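Local structure of enoyl-[acyl-carrier-protein] reductase [FMN] (Thermotoga maritima, 5GVJ) at residues T2-T5 with R6-L10; G41-S45 with G46-P50; G148-T152 with F153-N157; G259-R262 with R263-E267; K291-I294 with E295-K299. The protein is an FMN-dependent enoyl-[acyl-carrier-protein] reductase of the FabK type, probably using NADH to reduce the enoyl-ACP double bond in fatty acid synthesis. The protein carries 1 engineered substitution. One frame throughout, in Å; residues are numbered along the deposited sequence.

Contact 1 (T2-T5 with R6-L10); sequences TVRT and RVTDL
V3 meets the coming helix through its backbone: its O lies 4.2 Å from CG2 of T8, while its own side chain packs on P16 and M179. R4 reaches further. With CG anti to the backbone N (chi1 -172°) and the chain extended to NE, the guanidinium brings its edge to D9. NE of R4 gives the main bond of this salt bridge, 2.9 Å to the syn lone pair of D9 OD1. Weak bonds run from R4 NH2 to the same oxygen and from NE to OD2. The guanidinium and carboxylate planes stand 71° apart, so the two groups do not pair flat.

T5 is the N-cap of helix 6-11, the short helix that precedes the first barrel strand, 17-18. Its OG1 accepts from V7 N at 2.9 Å and, weakly, from T8 N at 3.4 Å; chi1 of 79° turns the hydroxyl toward these first helical N-H groups. The same OG1 is also bonded to E188 O. An alanine here would lose the hydroxyl, which would probably leave V7 N without its cap and E188 O without this partner. T5 O takes D9 N at 3.1 Å, and T8 OG1 lies 3.0 Å from that same carbonyl oxygen. The T5 side chain touches F183 and, across the dimer, Y311 of the second subunit.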
loop_
_atom_site.group_PDB
_atom_site.type_symbol
_atom_site.label_atom_id
_atom_site.label_comp_id
_atom_site.label_asym_id
_atom_site.label_seq_id
_atom_site.Cartn_x
_atom_site.Cartn_y
_atom_site.Cartn_z
ATOM N N THR A 2 -15.688 -20.290 -4.707
ATOM C CA THR A 2 -15.359 -19.377 -5.794
ATOM C C THR A 2 -16.154 -18.077 -5.683
ATOM O O THR A 2 -17.295 -18.061 -5.209
ATOM C CB THR A 2 -15.644 -20.000 -7.162
ATOM O OG1 THR A 2 -17.063 -20.033 -7.374
ATOM C CG2 THR A 2 -15.083 -21.414 -7.223
ATOM N N VAL A 3 -15.544 -16.986 -6.133
ATOM C CA VAL A 3 -16.159 -15.670 -6.088
ATOM C C VAL A 3 -16.278 -15.163 -7.518
ATOM O O VAL A 3 -15.415 -15.431 -8.360
ATOM C CB VAL A 3 -15.363 -14.700 -5.184
ATOM C CG1 VAL A 3 -14.554 -15.478 -4.153
ATOM C CG2 VAL A 3 -14.484 -13.742 -5.972
ATOM N N ARG A 4 -17.377 -14.484 -7.804
ATOM C CA ARG A 4 -17.662 -13.971 -9.133
ATOM C C ARG A 4 -17.533 -12.455 -9.108
ATOM O O ARG A 4 -18.000 -11.812 -8.170
ATOM C CB ARG A 4 -19.068 -14.387 -9.569
ATOM C CG ARG A 4 -19.396 -14.064 -11.004
ATOM C CD ARG A 4 -20.798 -14.546 -11.365
ATOM N NE ARG A 4 -21.137 -14.185 -12.739
ATOM C CZ ARG A 4 -22.169 -14.682 -13.411
ATOM N NH1 ARG A 4 -22.977 -15.563 -12.831
ATOM N NH2 ARG A 4 -22.385 -14.304 -14.662
ATOM N N THR A 5 -16.860 -11.882 -10.106
ATOM C CA THR A 5 -16.729 -10.428 -10.191
ATOM C C THR A 5 -16.919 -9.999 -11.637
ATOM O O THR A 5 -16.962 -10.827 -12.548
ATOM C CB THR A 5 -15.370 -9.921 -9.698
ATOM O OG1 THR A 5 -14.383 -10.120 -10.717
ATOM C CG2 THR A 5 -14.918 -10.658 -8.418
ATOM N N ARG A 6 -17.001 -8.680 -11.860
ATOM C CA ARG A 6 -17.028 -8.207 -13.243
ATOM C C ARG A 6 -15.827 -8.713 -14.036
ATOM O O ARG A 6 -15.915 -8.872 -15.262
ATOM C CB ARG A 6 -17.070 -6.682 -13.293
ATOM C CG ARG A 6 -18.355 -6.071 -12.755
ATOM C CD ARG A 6 -18.123 -4.598 -12.367
ATOM N NE ARG A 6 -18.086 -3.722 -13.503
ATOM C CZ ARG A 6 -17.457 -2.552 -13.555
ATOM N NH1 ARG A 6 -16.736 -2.083 -12.532
ATOM N NH2 ARG A 6 -17.543 -1.859 -14.669
ATOM N N VAL A 7 -14.699 -8.968 -13.368
ATOM C CA VAL A 7 -13.509 -9.378 -14.113
ATOM C C VAL A 7 -13.624 -10.831 -14.546
ATOM O O VAL A 7 -13.268 -11.180 -15.676
ATOM C CB VAL A 7 -12.229 -9.126 -13.294
ATOM C CG1 VAL A 7 -11.022 -9.754 -13.996
ATOM C CG2 VAL A 7 -12.017 -7.625 -13.115
ATOM N N THR A 8 -14.125 -11.714 -13.675
ATOM C CA THR A 8 -14.299 -13.091 -14.139
ATOM C C THR A 8 -15.342 -13.166 -15.254
ATOM O O THR A 8 -15.221 -13.995 -16.167
ATOM C CB THR A 8 -14.671 -14.022 -12.978
ATOM O OG1 THR A 8 -15.950 -13.668 -12.436
ATOM C CG2 THR A 8 -13.627 -13.947 -11.887
ATOM N N ASP A 9 -16.348 -12.288 -15.220
ATOM C CA ASP A 9 -17.314 -12.231 -16.314
ATOM C C ASP A 9 -16.669 -11.700 -17.583
ATOM O O ASP A 9 -16.824 -12.283 -18.661
ATOM C CB ASP A 9 -18.501 -11.358 -15.922
ATOM C CG ASP A 9 -19.373 -12.009 -14.884
ATOM O OD1 ASP A 9 -19.492 -13.250 -14.920
ATOM O OD2 ASP A 9 -19.942 -11.275 -14.047
ATOM N N LEU A 10 -15.944 -10.584 -17.472
ATOM C CA LEU A 10 -15.296 -9.988 -18.632
ATOM C C LEU A 10 -14.342 -10.967 -19.293
ATOM O O LEU A 10 -14.336 -11.122 -20.519
ATOM C CB LEU A 10 -14.538 -8.736 -18.212
ATOM C CG LEU A 10 -13.708 -8.033 -19.279
ATOM C CD1 LEU A 10 -14.628 -7.424 -20.336
ATOM C CD2 LEU A 10 -12.846 -6.951 -18.621
#

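Contact 2 (G41-S45 with G46-P50); sequences GIIGS and GAMKP
M48 folds back over the end of the strand it has just left, and its whole side chain takes part: CB and CG lie against S45, and SD and CE reach farther back. CG stands anti to the carbonyl carbon (chi1 -74°), and beyond it the chain is fully extended, carrying SD across S45 and the methyl on to I43. SD lies 3.8 Å from S45 CA. CE comes 3.7 Å from CG2 of I43, the two side chains meeting at about a right angle, and it also sits 3.6 Å from the backbone O of G44. The I43 branch in this contact is the one anti to its backbone N. An alanine in place of M48 would strip away the thioether and its methyl and would probably leave a gap beside I43 and over S45.

S45 turns the other way. Its chi1 of 76° sends OG away from the methionine, to bond N71 O on the neighbouring strand, while CB stays beside SD. The chain reverses in a type I beta turn from S45 to M48, closed by M48 N on S45 O at 2.8 Å. A water fastens the bend: it donates to G44 O at 2.7 Å and accepts from A47 N at 3.1 Å.

This is a strand-to-helix loop of the TIM barrel, next to G21 and A23 of the FMN site. Strand 41-44 pairs with strand 68-73, helix 50-63 receives I43 and M48 on L53, and helix 79-88 meets S45 through L82.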
loop_
_atom_site.group_PDB
_atom_site.type_symbol
_atom_site.label_atom_id
_atom_site.label_comp_id
_atom_site.label_asym_id
_atom_site.label_seq_id
_atom_site.Cartn_x
_atom_site.Cartn_y
_atom_site.Cartn_z
ATOM N N GLY A 41 -3.539 -16.956 -16.804
ATOM C CA GLY A 41 -2.129 -17.014 -17.120
ATOM C C GLY A 41 -1.781 -15.969 -18.158
ATOM O O GLY A 41 -2.602 -15.582 -18.989
ATOM N N ILE A 42 -0.552 -15.476 -18.099
ATOM C CA ILE A 42 -0.154 -14.382 -18.975
ATOM C C ILE A 42 1.246 -14.662 -19.483
ATOM O O ILE A 42 2.163 -14.894 -18.690
ATOM C CB ILE A 42 -0.212 -13.011 -18.276
ATOM C CG1 ILE A 42 -1.667 -12.629 -18.004
ATOM C CG2 ILE A 42 0.460 -11.963 -19.151
ATOM C CD1 ILE A 42 -1.832 -11.356 -17.136
ATOM N N ILE A 43 1.398 -14.687 -20.804
ATOM C CA ILE A 43 2.700 -14.847 -21.440
ATOM C C ILE A 43 3.386 -13.486 -21.464
ATOM O O ILE A 43 2.834 -12.515 -21.988
ATOM C CB ILE A 43 2.546 -15.404 -22.867
ATOM C CG1 ILE A 43 1.983 -16.825 -22.832
ATOM C CG2 ILE A 43 3.881 -15.350 -23.602
ATOM C CD1 ILE A 43 1.547 -17.340 -24.217
ATOM N N GLY A 44 4.583 -13.411 -20.894
ATOM C CA GLY A 44 5.344 -12.176 -20.934
ATOM C C GLY A 44 6.178 -12.076 -22.194
ATOM O O GLY A 44 7.129 -12.847 -22.374
ATOM N N SER A 45 5.835 -11.150 -23.085
ATOM C CA SER A 45 6.511 -11.048 -24.371
ATOM C C SER A 45 7.626 -10.011 -24.365
ATOM O O SER A 45 8.187 -9.719 -25.425
ATOM C CB SER A 45 5.501 -10.729 -25.486
ATOM O OG SER A 45 5.090 -9.370 -25.469
ATOM N N GLY A 46 7.959 -9.456 -23.196
ATOM C CA GLY A 46 8.843 -8.302 -23.143
ATOM C C GLY A 46 10.160 -8.505 -23.863
ATOM O O GLY A 46 10.696 -7.562 -24.456
ATOM N N ALA A 47 10.691 -9.731 -23.834
ATOM C CA ALA A 47 11.956 -10.072 -24.476
ATOM C C ALA A 47 11.761 -10.911 -25.733
ATOM O O ALA A 47 12.701 -11.570 -26.185
ATOM C CB ALA A 47 12.866 -10.812 -23.496
ATOM N N MET A 48 10.565 -10.908 -26.305
ATOM C CA MET A 48 10.248 -11.801 -27.405
ATOM C C MET A 48 10.247 -11.065 -28.739
ATOM O O MET A 48 9.937 -9.873 -28.817
ATOM C CB MET A 48 8.888 -12.472 -27.188
ATOM C CG MET A 48 8.873 -13.570 -26.131
ATOM S SD MET A 48 7.244 -14.345 -26.103
ATOM C CE MET A 48 7.381 -15.494 -24.739
ATOM N N LYS A 49 10.629 -11.796 -29.788
ATOM C CA LYS A 49 10.371 -11.429 -31.170
ATOM C C LYS A 49 9.077 -12.087 -31.620
ATOM O O LYS A 49 8.633 -13.067 -31.013
ATOM C CB LYS A 49 11.539 -11.860 -32.058
ATOM C CG LYS A 49 12.823 -11.074 -31.802
ATOM C CD LYS A 49 13.993 -11.596 -32.626
ATOM C CE LYS A 49 15.234 -11.792 -31.764
ATOM N NZ LYS A 49 15.196 -10.969 -30.519
ATOM N N PRO A 50 8.423 -11.555 -32.665
ATOM C CA PRO A 50 7.132 -12.126 -33.082
ATOM C C PRO A 50 7.137 -13.640 -33.209
ATOM O O PRO A 50 6.183 -14.285 -32.755
ATOM C CB PRO A 50 6.876 -11.435 -34.429
ATOM C CG PRO A 50 7.526 -10.118 -34.283
ATOM C CD PRO A 50 8.773 -10.369 -33.467
HETATM O O HOH W 1 9.738 -12.423 -22.714
#

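Contact 3 (G148-T152 with F153-N157); sequences GEVTT and FVLVN
V150 and L155 make the main apolar touch. V150 holds CG1 anti to its backbone N (chi1 -170°), and that methyl reaches L155 CB at 3.7 Å, the two side chains crossing at about a right angle. The same methyl meets CG1 of V154 at 3.8 Å, so one branch of V150 bridges two successive residues of the first turn. T152 and V156, one turn apart, lie side by side and point the same way, with their CG2 methyls 3.7 Å from each other.

The backbone bonds are those of a helix start. T151 is the N-cap residue, and its O accepts L155 N at 2.8 Å, with a weak bond from V154 N. T152 O takes V156 N at 3.0 Å. Helix 152-162 follows barrel strand 136-139 in the TIM-barrel order and leads into strand 167-170; L155 comes close to E139, and T152 to G172, both residues that bind FMN.

The polar groups of T151 and T152 find their partners beyond this turn. T152 OG1, beside its own backbone N, bonds G171 O in the loop after strand 167-170, while T152 N is bonded by E142 OE1. The T151 hydroxyl instead goes to OE2 of E142 of the second subunit. Other groups also cross the dimer interface: T151 N is bonded by OE1 of Q279 of the second subunit, and F153 packs on G172 of that subunit.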
loop_
_atom_site.group_PDB
_atom_site.type_symbol
_atom_site.label_atom_id
_atom_site.label_comp_id
_atom_site.label_asym_id
_atom_site.label_seq_id
_atom_site.Cartn_x
_atom_site.Cartn_y
_atom_site.Cartn_z
ATOM N N GLY A 148 5.961 2.741 -10.722
ATOM C CA GLY A 148 5.570 4.129 -10.597
ATOM C C GLY A 148 5.916 4.687 -9.234
ATOM O O GLY A 148 6.857 4.240 -8.574
ATOM N N GLU A 149 5.135 5.676 -8.797
ATOM C CA GLU A 149 5.393 6.349 -7.537
ATOM C C GLU A 149 4.342 6.081 -6.472
ATOM O O GLU A 149 4.640 6.242 -5.282
ATOM C CB GLU A 149 5.486 7.864 -7.758
ATOM C CG GLU A 149 6.138 8.243 -9.068
ATOM C CD GLU A 149 6.642 9.673 -9.069
ATOM O OE1 GLU A 149 5.810 10.597 -9.246
ATOM O OE2 GLU A 149 7.868 9.865 -8.879
ATOM N N VAL A 150 3.134 5.676 -6.859
ATOM C CA VAL A 150 2.018 5.542 -5.925
ATOM C C VAL A 150 1.952 4.108 -5.407
ATOM O O VAL A 150 2.161 3.149 -6.165
ATOM C CB VAL A 150 0.699 5.953 -6.604
ATOM C CG1 VAL A 150 -0.429 6.042 -5.569
ATOM C CG2 VAL A 150 0.873 7.285 -7.329
ATOM N N THR A 151 1.645 3.955 -4.118
ATOM C CA THR A 151 1.490 2.624 -3.542
ATOM C C THR A 151 0.116 2.055 -3.865
ATOM O O THR A 151 -0.817 2.775 -4.225
ATOM C CB THR A 151 1.652 2.640 -2.024
ATOM O OG1 THR A 151 0.528 3.322 -1.456
ATOM C CG2 THR A 151 2.948 3.346 -1.618
ATOM N N THR A 152 -0.007 0.737 -3.693
ATOM C CA THR A 152 -1.261 0.052 -4.005
ATOM C C THR A 152 -2.410 0.589 -3.168
ATOM O O THR A 152 -3.515 0.811 -3.683
ATOM C CB THR A 152 -1.099 -1.451 -3.775
ATOM O OG1 THR A 152 -0.098 -1.947 -4.659
ATOM C CG2 THR A 152 -2.406 -2.203 -4.040
ATOM N N PHE A 153 -2.166 0.795 -1.872
ATOM C CA PHE A 153 -3.232 1.179 -0.959
ATOM C C PHE A 153 -3.922 2.444 -1.427
ATOM O O PHE A 153 -5.153 2.554 -1.362
ATOM C CB PHE A 153 -2.660 1.383 0.443
ATOM C CG PHE A 153 -3.644 1.134 1.521
ATOM C CD1 PHE A 153 -3.781 -0.133 2.061
ATOM C CD2 PHE A 153 -4.461 2.152 1.972
ATOM C CE1 PHE A 153 -4.713 -0.374 3.042
ATOM C CE2 PHE A 153 -5.385 1.921 2.959
ATOM C CZ PHE A 153 -5.512 0.650 3.496
ATOM N N VAL A 154 -3.138 3.407 -1.904
ATOM C CA VAL A 154 -3.679 4.672 -2.385
ATOM C C VAL A 154 -4.179 4.537 -3.821
ATOM O O VAL A 154 -5.271 5.005 -4.173
ATOM C CB VAL A 154 -2.599 5.763 -2.267
ATOM C CG1 VAL A 154 -3.041 7.034 -2.990
ATOM C CG2 VAL A 154 -2.274 6.056 -0.783
ATOM N N LEU A 155 -3.374 3.914 -4.676
ATOM C CA LEU A 155 -3.643 3.934 -6.112
ATOM C C LEU A 155 -4.940 3.214 -6.459
ATOM O O LEU A 155 -5.756 3.724 -7.233
ATOM C CB LEU A 155 -2.474 3.303 -6.858
ATOM C CG LEU A 155 -2.615 3.292 -8.377
ATOM C CD1 LEU A 155 -2.463 4.701 -8.935
ATOM C CD2 LEU A 155 -1.558 2.348 -8.952
ATOM N N VAL A 156 -5.137 2.010 -5.924
ATOM C CA VAL A 156 -6.353 1.266 -6.240
ATOM C C VAL A 156 -7.588 2.056 -5.826
ATOM O O VAL A 156 -8.594 2.076 -6.541
ATOM C CB VAL A 156 -6.325 -0.123 -5.578
ATOM C CG1 VAL A 156 -7.657 -0.845 -5.781
ATOM C CG2 VAL A 156 -5.184 -0.943 -6.142
ATOM N N ASN A 157 -7.531 2.711 -4.661
ATOM C CA ASN A 157 -8.662 3.499 -4.180
ATOM C C ASN A 157 -8.981 4.626 -5.152
ATOM O O ASN A 157 -10.127 4.776 -5.588
ATOM C CB ASN A 157 -8.333 4.042 -2.785
ATOM C CG ASN A 157 -9.510 4.756 -2.120
ATOM O OD1 ASN A 157 -10.534 5.028 -2.748
ATOM N ND2 ASN A 157 -9.362 5.047 -0.823
#

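Contact 4 (G259-R262 with R263-E267); sequences GSLR and RAVVE
V266 N on R262 O, at 2.8 Å, is the shortest hydrogen bond between the two segments. One step earlier V265 N meets L261 O at 3.0 Å, and R263 N meets the O of the N-cap residue G259 at 3.1 Å.

R262 and E267 form the salt bridge. The R262 chain starts anti to the backbone N and bends at chi3 (62°), which swings the guanidinium along the helix until NH1 stands 3.0 Å from E267 OE1. The carboxylate receives it on the anti lone pair, its plane 76° from that of the guanidinium, while R262 CG lies 3.7 Å from V266 CG2. R263 goes back the other way: bent at chi3, it lays one face of its guanidinium over G259 and S260, and its NE bonds R272 O. On another side, L261 and V265 run alongside each other, CD1 to CG2 4.1 Å. S260 OG bonds L257 O and S274 OG.

Successive i to i+4 bonds mark this as a short alpha helix, 260-265, with an i to i+5 salt bridge, R262 to E267, beside its C-terminal end. L261 places it about 4 Å, side chain to side chain, from A23 of the FMN site.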
loop_
_atom_site.group_PDB
_atom_site.type_symbol
_atom_site.label_atom_id
_atom_site.label_comp_id
_atom_site.label_asym_id
_atom_site.label_seq_id
_atom_site.Cartn_x
_atom_site.Cartn_y
_atom_site.Cartn_z
ATOM N N GLY A 259 20.497 -7.519 -20.312
ATOM C CA GLY A 259 20.460 -8.930 -20.009
ATOM C C GLY A 259 20.415 -9.282 -18.540
ATOM O O GLY A 259 20.386 -10.472 -18.217
ATOM N N SER A 260 20.380 -8.296 -17.634
ATOM C CA SER A 260 20.491 -8.605 -16.208
ATOM C C SER A 260 19.275 -9.371 -15.698
ATOM O O SER A 260 19.414 -10.253 -14.841
ATOM C CB SER A 260 20.703 -7.328 -15.397
ATOM O OG SER A 260 19.598 -6.446 -15.513
ATOM N N LEU A 261 18.077 -9.067 -16.210
ATOM C CA LEU A 261 16.894 -9.803 -15.769
ATOM C C LEU A 261 16.946 -11.254 -16.231
ATOM O O LEU A 261 16.606 -12.166 -15.468
ATOM C CB LEU A 261 15.612 -9.124 -16.267
ATOM C CG LEU A 261 14.307 -9.818 -15.835
ATOM C CD1 LEU A 261 14.107 -9.755 -14.316
ATOM C CD2 LEU A 261 13.088 -9.256 -16.562
ATOM N N ARG A 262 17.392 -11.491 -17.468
ATOM C CA ARG A 262 17.515 -12.862 -17.959
ATOM C C ARG A 262 18.507 -13.668 -17.126
ATOM O O ARG A 262 18.282 -14.854 -16.857
ATOM C CB ARG A 262 17.937 -12.866 -19.427
ATOM C CG ARG A 262 17.774 -14.223 -20.091
ATOM C CD ARG A 262 18.637 -14.347 -21.342
ATOM N NE ARG A 262 20.058 -14.240 -21.014
ATOM C CZ ARG A 262 20.833 -15.266 -20.675
ATOM N NH1 ARG A 262 20.340 -16.500 -20.630
ATOM N NH2 ARG A 262 22.111 -15.056 -20.385
ATOM N N ARG A 263 19.611 -13.044 -16.708
ATOM C CA ARG A 263 20.612 -13.779 -15.937
ATOM C C ARG A 263 20.045 -14.254 -14.606
ATOM O O ARG A 263 20.384 -15.344 -14.132
ATOM C CB ARG A 263 21.859 -12.922 -15.711
ATOM C CG ARG A 263 22.694 -12.651 -16.958
ATOM C CD ARG A 263 24.113 -12.241 -16.586
ATOM N NE ARG A 263 24.178 -10.888 -16.043
ATOM C CZ ARG A 263 24.299 -9.787 -16.785
ATOM N NH1 ARG A 263 24.367 -9.871 -18.113
ATOM N NH2 ARG A 263 24.353 -8.592 -16.201
ATOM N N ALA A 264 19.181 -13.448 -13.980
ATOM C CA ALA A 264 18.563 -13.878 -12.729
ATOM C C ALA A 264 17.529 -14.967 -12.980
ATOM O O ALA A 264 17.578 -16.038 -12.362
ATOM C CB ALA A 264 17.928 -12.682 -12.016
ATOM N N VAL A 265 16.592 -14.717 -13.898
ATOM C CA VAL A 265 15.488 -15.647 -14.130
ATOM C C VAL A 265 15.991 -16.964 -14.711
ATOM O O VAL A 265 15.627 -18.048 -14.240
ATOM C CB VAL A 265 14.430 -15.006 -15.050
ATOM C CG1 VAL A 265 13.407 -16.056 -15.477
ATOM C CG2 VAL A 265 13.742 -13.861 -14.344
ATOM N N VAL A 266 16.808 -16.899 -15.752
ATOM C CA VAL A 266 17.202 -18.118 -16.450
ATOM C C VAL A 266 18.398 -18.781 -15.786
ATOM O O VAL A 266 18.411 -20.000 -15.613
ATOM C CB VAL A 266 17.480 -17.826 -17.938
ATOM C CG1 VAL A 266 17.889 -19.106 -18.659
ATOM C CG2 VAL A 266 16.261 -17.217 -18.588
ATOM N N GLU A 267 19.402 -17.997 -15.393
ATOM C CA GLU A 267 20.655 -18.538 -14.878
ATOM C C GLU A 267 20.757 -18.499 -13.357
ATOM O O GLU A 267 21.705 -19.066 -12.808
ATOM C CB GLU A 267 21.847 -17.775 -15.473
ATOM C CG GLU A 267 21.686 -17.379 -16.931
ATOM C CD GLU A 267 22.466 -18.272 -17.876
ATOM O OE1 GLU A 267 22.115 -18.313 -19.075
ATOM O OE2 GLU A 267 23.432 -18.926 -17.426
#

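Contact 5 (K291-I294 with E295-K299); sequences KQII and EDILK
E295, with CG anti to its carbonyl carbon (chi1 -73°) and the rest of its chain extended, runs back along the preceding turn toward K291. CG of E295 comes 3.3 Å from K291 O, and OE2 lies 3.6 Å from K291 CG. The lysine itself bends at chi2 and chi4, carrying NZ to A37 O; NZ ends 5.0 Å from E295 OE2, close enough that the opposite charges probably attract weakly, though they are not in contact.

I294 and L298 lie side by side and point the same way, with I294 CG2 4.1 Å from L298 CD2. I293 CG2 and I297 CG1 meet at 4.3 Å. These pairs are the inner face of an amphipathic helix, 290-309, laid against the first strand of the TIM barrel: I297 and L298 touch I17, while I293 and I294 rest on F196 of helix 193-197.

The backbone keeps regular i to i+4 bonds, among them D296 N to Q292 O at 2.8 Å and E295 N to K291 O at 3.0 Å. On the polar face, the end of Q292 lies near the carboxylates of E295 and D296, and OD2 of D296 forms a salt bridge with K288.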
loop_
_atom_site.group_PDB
_atom_site.type_symbol
_atom_site.label_atom_id
_atom_site.label_comp_id
_atom_site.label_asym_id
_atom_site.label_seq_id
_atom_site.Cartn_x
_atom_site.Cartn_y
_atom_site.Cartn_z
ATOM N N LYS A 291 -2.108 -24.725 -8.113
ATOM C CA LYS A 291 -3.446 -25.104 -7.661
ATOM C C LYS A 291 -3.652 -24.765 -6.188
ATOM O O LYS A 291 -4.708 -24.241 -5.804
ATOM C CB LYS A 291 -3.679 -26.598 -7.895
ATOM C CG LYS A 291 -5.119 -26.943 -8.260
ATOM C CD LYS A 291 -5.351 -26.785 -9.771
ATOM C CE LYS A 291 -6.817 -26.477 -10.093
ATOM N NZ LYS A 291 -7.269 -25.142 -9.509
ATOM N N GLN A 292 -2.659 -25.065 -5.348
ATOM C CA GLN A 292 -2.780 -24.763 -3.928
ATOM C C GLN A 292 -2.817 -23.259 -3.684
ATOM O O GLN A 292 -3.589 -22.781 -2.842
ATOM C CB GLN A 292 -1.614 -25.385 -3.163
ATOM C CG GLN A 292 -1.802 -25.366 -1.654
ATOM C CD GLN A 292 -3.021 -26.184 -1.229
ATOM O OE1 GLN A 292 -3.890 -25.695 -0.507
ATOM N NE2 GLN A 292 -3.099 -27.425 -1.701
ATOM N N ILE A 293 -1.967 -22.504 -4.387
ATOM C CA ILE A 293 -1.979 -21.043 -4.257
ATOM C C ILE A 293 -3.391 -20.502 -4.440
ATOM O O ILE A 293 -3.887 -19.715 -3.625
ATOM C CB ILE A 293 -1.011 -20.399 -5.265
ATOM C CG1 ILE A 293 0.438 -20.748 -4.918
ATOM C CG2 ILE A 293 -1.233 -18.863 -5.333
ATOM C CD1 ILE A 293 1.455 -20.307 -6.000
ATOM N N ILE A 294 -4.058 -20.915 -5.515
ATOM C CA ILE A 294 -5.390 -20.388 -5.792
ATOM C C ILE A 294 -6.393 -20.878 -4.754
ATOM O O ILE A 294 -7.279 -20.125 -4.335
ATOM C CB ILE A 294 -5.812 -20.752 -7.232
ATOM C CG1 ILE A 294 -4.898 -20.042 -8.237
ATOM C CG2 ILE A 294 -7.296 -20.396 -7.479
ATOM C CD1 ILE A 294 -5.085 -20.462 -9.676
ATOM N N GLU A 295 -6.274 -22.142 -4.312
ATOM C CA GLU A 295 -7.155 -22.647 -3.256
ATOM C C GLU A 295 -6.993 -21.853 -1.961
ATOM O O GLU A 295 -7.981 -21.505 -1.300
ATOM C CB GLU A 295 -6.873 -24.125 -2.979
ATOM C CG GLU A 295 -7.359 -25.070 -4.056
ATOM C CD GLU A 295 -6.713 -26.440 -3.946
ATOM O OE1 GLU A 295 -6.267 -26.812 -2.829
ATOM O OE2 GLU A 295 -6.641 -27.139 -4.986
ATOM N N ASP A 296 -5.748 -21.608 -1.553
ATOM C CA ASP A 296 -5.516 -20.902 -0.292
ATOM C C ASP A 296 -5.987 -19.449 -0.371
ATOM O O ASP A 296 -6.492 -18.903 0.621
ATOM C CB ASP A 296 -4.034 -20.952 0.074
ATOM C CG ASP A 296 -3.531 -22.365 0.320
ATOM O OD1 ASP A 296 -4.344 -23.276 0.613
ATOM O OD2 ASP A 296 -2.302 -22.548 0.225
ATOM N N ILE A 297 -5.788 -18.798 -1.527
ATOM C CA ILE A 297 -6.276 -17.424 -1.706
ATOM C C ILE A 297 -7.775 -17.364 -1.456
ATOM O O ILE A 297 -8.271 -16.524 -0.695
ATOM C CB ILE A 297 -5.963 -16.894 -3.118
ATOM C CG1 ILE A 297 -4.470 -16.788 -3.425
ATOM C CG2 ILE A 297 -6.665 -15.549 -3.355
ATOM C CD1 ILE A 297 -3.638 -16.479 -2.270
ATOM N N LEU A 298 -8.518 -18.234 -2.136
ATOM C CA LEU A 298 -9.974 -18.195 -2.074
ATOM C C LEU A 298 -10.471 -18.484 -0.666
ATOM O O LEU A 298 -11.417 -17.846 -0.184
ATOM C CB LEU A 298 -10.551 -19.197 -3.079
ATOM C CG LEU A 298 -10.795 -18.732 -4.523
ATOM C CD1 LEU A 298 -9.792 -17.705 -4.993
ATOM C CD2 LEU A 298 -10.811 -19.918 -5.493
ATOM N N LYS A 299 -9.845 -19.443 0.011
ATOM C CA LYS A 299 -10.269 -19.791 1.361
ATOM C C LYS A 299 -10.045 -18.625 2.309
ATOM O O LYS A 299 -10.929 -18.260 3.088
ATOM C CB LYS A 299 -9.505 -21.031 1.842
ATOM C CG LYS A 299 -9.892 -21.509 3.228
ATOM C CD LYS A 299 -9.261 -22.877 3.516
ATOM C CE LYS A 299 -9.600 -23.392 4.910
ATOM N NZ LYS A 299 -9.008 -22.523 5.973
#

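Overall arrangement
Contact 3 is the buried one, with every touching residue inside the protein; the hydroxyls of T151 and T152 bond the second subunit and the chain's own loop respectively. Contacts 1, 4 and 5 mix a buried side with an exposed one; contacts 1 and 4 each carry a salt bridge on their more exposed side, contact 5 a looser charge pattern. Contact 2 is held without a salt bridge, by methionine packing, a beta turn and a bridging water. Contacts 1 and 3 are helix starts that reach the dimer interface; contact 4 spans a whole short helix from its N-cap, and contact 5 alone lies inside a long one. Contacts 1 and 4 lie on opposite sides of the chain's centre.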